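Side-chain contact in thiosulfate sulfurtransferase (Pseudomonas aeruginosa, PDB 1YT8), which probably transfers sulfur from thiosulfate to cyanide, as a thiosulfate sulfurtransferase built from repeated rhodanese-like domains: residues L122-R127 against R198-T203. Sequence-based numbering, arbitrary orientation.
Sequences LVEAER and RSIIGT. With SO3 (sulfite ion), chain B.
Val-123 and Ile-200 form the tight, buried part of this helix-helix contact. Their side chains run past each other in opposite directions, and CG1 of Val-123 lies 4.1 Å from CG2 of Ile-200. CG2 of Ile-200 is anti to its own backbone N and also reaches the backbone N of Glu-124 at 4.0 Å. The other Val-123 methyl, CG2, meets CD1 of Ile-201 at 4.2 Å, the two side chains crossing at about a right angle. These three apolar residues are buried.

Glu-124 packs as closely, with its CB 4.1 Å from CD1 of Ile-200, but its side of the contact is partly exposed. With CG anti to the backbone N (chi1 -171°), its extended chain crosses Ile-200 at about a right angle. OE2 stays near CD1 of Ile-200, while OE1 forms a salt bridge with Arg-196.

Arg-198 opens segment 198-203 but faces the sulfite. Arg-198 N and NE both donate to sulfite O3, at 2.7 and 2.9 Å, while NH2 binds O1 at the guanidinium edge and NH1 forms a salt bridge with Glu-157. Ala-194 N and Gly-195 N also bind the sulfite, which probably came from the crystallisation liquor, in a loop resembling rhodanese active-site loops.

The axes of segments 122-127 and 198-203 approach to 9.8 Å, with their N-to-C directions 48° apart. Helix 197-208 follows central strand 188-192. Helix 114-127 lies against its flank, about a quarter turn from the face that packs Ser-199 and Thr-203 on strand 215-218, and Trp-341 of helix 334-344 touches both Val-123 and Ile-201.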
ATOM      1  N   LEU A 122     -13.986  -2.355  13.375  1.00 10.54           N
ATOM      2  CA  LEU A 122     -15.404  -2.707  13.267  1.00 12.29           C
ATOM      3  C   LEU A 122     -15.594  -4.208  13.479  1.00 11.65           C
ATOM      4  O   LEU A 122     -16.562  -4.639  14.118  1.00 15.46           O
ATOM      5  CB  LEU A 122     -15.953  -2.312  11.892  1.00 12.83           C
ATOM      6  CG  LEU A 122     -17.452  -2.547  11.662  1.00 14.19           C
ATOM      7  CD1 LEU A 122     -18.261  -1.668  12.622  1.00 15.92           C
ATOM      8  CD2 LEU A 122     -17.810  -2.211  10.223  1.00 14.79           C
ATOM      9  N   VAL A 123     -14.674  -5.002  12.935  1.00 11.88           N
ATOM     10  CA  VAL A 123     -14.743  -6.449  13.091  1.00 12.34           C
ATOM     11  C   VAL A 123     -14.664  -6.823  14.573  1.00 14.03           C
ATOM     12  O   VAL A 123     -15.488  -7.608  15.057  1.00 13.78           O
ATOM     13  CB  VAL A 123     -13.612  -7.161  12.291  1.00 11.62           C
ATOM     14  CG1 VAL A 123     -13.591  -8.652  12.612  1.00 11.08           C
ATOM     15  CG2 VAL A 123     -13.838  -6.969  10.788  1.00 10.96           C
ATOM     16  N   GLU A 124     -13.698  -6.262  15.302  1.00 13.95           N
ATOM     17  CA  GLU A 124     -13.580  -6.583  16.724  1.00 16.08           C
ATOM     18  C   GLU A 124     -14.807  -6.110  17.491  1.00 16.38           C
ATOM     19  O   GLU A 124     -15.302  -6.805  18.380  1.00 16.11           O
ATOM     20  CB  GLU A 124     -12.337  -5.944  17.356  1.00 18.48           C
ATOM     21  CG  GLU A 124     -12.091  -6.453  18.781  1.00 22.56           C
ATOM     22  CD  GLU A 124     -10.906  -5.800  19.468  1.00 24.91           C
ATOM     23  OE1 GLU A 124     -11.014  -4.617  19.853  1.00 27.02           O
ATOM     24  OE2 GLU A 124      -9.865  -6.471  19.622  1.00 27.80           O
ATOM     25  N   ALA A 125     -15.294  -4.923  17.152  1.00 15.70           N
ATOM     26  CA  ALA A 125     -16.467  -4.376  17.830  1.00 16.90           C
ATOM     27  C   ALA A 125     -17.698  -5.262  17.627  1.00 18.07           C
ATOM     28  O   ALA A 125     -18.477  -5.488  18.558  1.00 18.43           O
ATOM     29  CB  ALA A 125     -16.747  -2.965  17.324  1.00 15.96           C
ATOM     30  N   GLU A 126     -17.863  -5.774  16.411  1.00 16.48           N
ATOM     31  CA  GLU A 126     -19.012  -6.609  16.078  1.00 17.08           C
ATOM     32  C   GLU A 126     -18.902  -8.078  16.465  1.00 17.57           C
ATOM     33  O   GLU A 126     -19.885  -8.682  16.897  1.00 18.03           O
ATOM     34  CB  GLU A 126     -19.304  -6.526  14.577  1.00 19.07           C
ATOM     35  CG  GLU A 126     -19.717  -5.144  14.097  1.00 21.12           C
ATOM     36  CD  GLU A 126     -20.976  -4.651  14.776  1.00 24.72           C
ATOM     37  OE1 GLU A 126     -22.022  -5.318  14.642  1.00 25.09           O
ATOM     38  OE2 GLU A 126     -20.919  -3.598  15.445  1.00 27.67           O
ATOM     39  N   ARG A 127     -17.719  -8.657  16.301  1.00 15.18           N
ATOM     40  CA  ARG A 127     -17.532 -10.074  16.608  1.00 15.44           C
ATOM     41  C   ARG A 127     -16.832 -10.351  17.932  1.00 15.59           C
ATOM     42  O   ARG A 127     -16.690 -11.511  18.333  1.00 16.12           O
ATOM     43  CB  ARG A 127     -16.761 -10.751  15.469  1.00 16.43           C
ATOM     44  CG  ARG A 127     -17.466 -10.690  14.115  1.00 17.67           C
ATOM     45  CD  ARG A 127     -18.862 -11.317  14.180  1.00 22.15           C
ATOM     46  NE  ARG A 127     -18.814 -12.705  14.626  1.00 28.47           N
ATOM     47  CZ  ARG A 127     -18.268 -13.701  13.932  1.00 31.91           C
ATOM     48  NH1 ARG A 127     -17.720 -13.472  12.744  1.00 35.01           N
ATOM     49  NH2 ARG A 127     -18.256 -14.929  14.433  1.00 34.40           N
ATOM     50  N   ARG A 198      -4.075  -6.099  11.389  1.00  9.97           N
ATOM     51  CA  ARG A 198      -3.861  -7.421  10.818  1.00 11.59           C
ATOM     52  C   ARG A 198      -4.019  -8.563  11.823  1.00 10.43           C
ATOM     53  O   ARG A 198      -4.329  -9.688  11.432  1.00 12.44           O
ATOM     54  CB  ARG A 198      -2.498  -7.469  10.113  1.00 11.19           C
ATOM     55  CG  ARG A 198      -2.528  -6.746   8.758  1.00  9.05           C
ATOM     56  CD  ARG A 198      -1.138  -6.492   8.174  1.00 13.75           C
ATOM     57  NE  ARG A 198      -0.383  -5.533   8.974  1.00 12.62           N
ATOM     58  CZ  ARG A 198       0.825  -5.071   8.658  1.00 14.96           C
ATOM     59  NH1 ARG A 198       1.433  -5.474   7.548  1.00 11.40           N
ATOM     60  NH2 ARG A 198       1.434  -4.216   9.464  1.00 12.74           N
ATOM     61  N   SER A 199      -3.835  -8.284  13.113  1.00 11.10           N
ATOM     62  CA  SER A 199      -3.999  -9.334  14.119  1.00 11.75           C
ATOM     63  C   SER A 199      -5.482  -9.645  14.310  1.00 10.30           C
ATOM     64  O   SER A 199      -5.855 -10.798  14.536  1.00 12.50           O
ATOM     65  CB  SER A 199      -3.365  -8.935  15.463  1.00  9.30           C
ATOM     66  OG  SER A 199      -4.127  -7.952  16.150  1.00 12.86           O
ATOM     67  N   ILE A 200      -6.327  -8.619  14.218  1.00 11.76           N
ATOM     68  CA  ILE A 200      -7.774  -8.801  14.364  1.00 12.43           C
ATOM     69  C   ILE A 200      -8.311  -9.570  13.152  1.00 11.57           C
ATOM     70  O   ILE A 200      -9.053 -10.543  13.295  1.00 12.59           O
ATOM     71  CB  ILE A 200      -8.515  -7.440  14.458  1.00 11.88           C
ATOM     72  CG1 ILE A 200      -8.142  -6.726  15.759  1.00 10.12           C
ATOM     73  CG2 ILE A 200     -10.029  -7.659  14.401  1.00 12.23           C
ATOM     74  CD1 ILE A 200      -8.588  -5.268  15.818  1.00 14.59           C
ATOM     75  N   ILE A 201      -7.933  -9.124  11.959  1.00  9.76           N
ATOM     76  CA  ILE A 201      -8.370  -9.764  10.725  1.00 11.60           C
ATOM     77  C   ILE A 201      -7.867 -11.208  10.662  1.00 11.34           C
ATOM     78  O   ILE A 201      -8.600 -12.112  10.256  1.00 11.99           O
ATOM     79  CB  ILE A 201      -7.859  -8.987   9.484  1.00 14.33           C
ATOM     80  CG1 ILE A 201      -8.438  -7.568   9.474  1.00 14.22           C
ATOM     81  CG2 ILE A 201      -8.234  -9.726   8.207  1.00 14.41           C
ATOM     82  CD1 ILE A 201      -9.956  -7.521   9.384  1.00 16.37           C
ATOM     83  N   GLY A 202      -6.621 -11.422  11.076  1.00  9.61           N
ATOM     84  CA  GLY A 202      -6.061 -12.761  11.053  1.00 10.93           C
ATOM     85  C   GLY A 202      -6.739 -13.695  12.040  1.00 11.36           C
ATOM     86  O   GLY A 202      -7.028 -14.850  11.723  1.00 12.13           O
ATOM     87  N   THR A 203      -6.991 -13.202  13.246  1.00 11.28           N
ATOM     88  CA  THR A 203      -7.644 -14.018  14.262  1.00 11.99           C
ATOM     89  C   THR A 203      -9.065 -14.349  13.822  1.00 11.59           C
ATOM     90  O   THR A 203      -9.490 -15.499  13.895  1.00 13.13           O
ATOM     91  CB  THR A 203      -7.687 -13.290  15.617  1.00 11.84           C
ATOM     92  OG1 THR A 203      -6.349 -13.044  16.066  1.00 12.60           O
ATOM     93  CG2 THR A 203      -8.413 -14.134  16.662  1.00 12.20           C
TER
HETATM   94  S   SO3 B 540      -1.057  -4.121  12.495  1.00 26.35           S
HETATM   95  O1  SO3 B 540       0.398  -4.133  12.217  1.00 22.06           O
HETATM   96  O2  SO3 B 540      -1.481  -2.819  13.052  1.00 28.52           O
HETATM   97  O3  SO3 B 540      -1.863  -4.476  11.296  1.00 20.72           O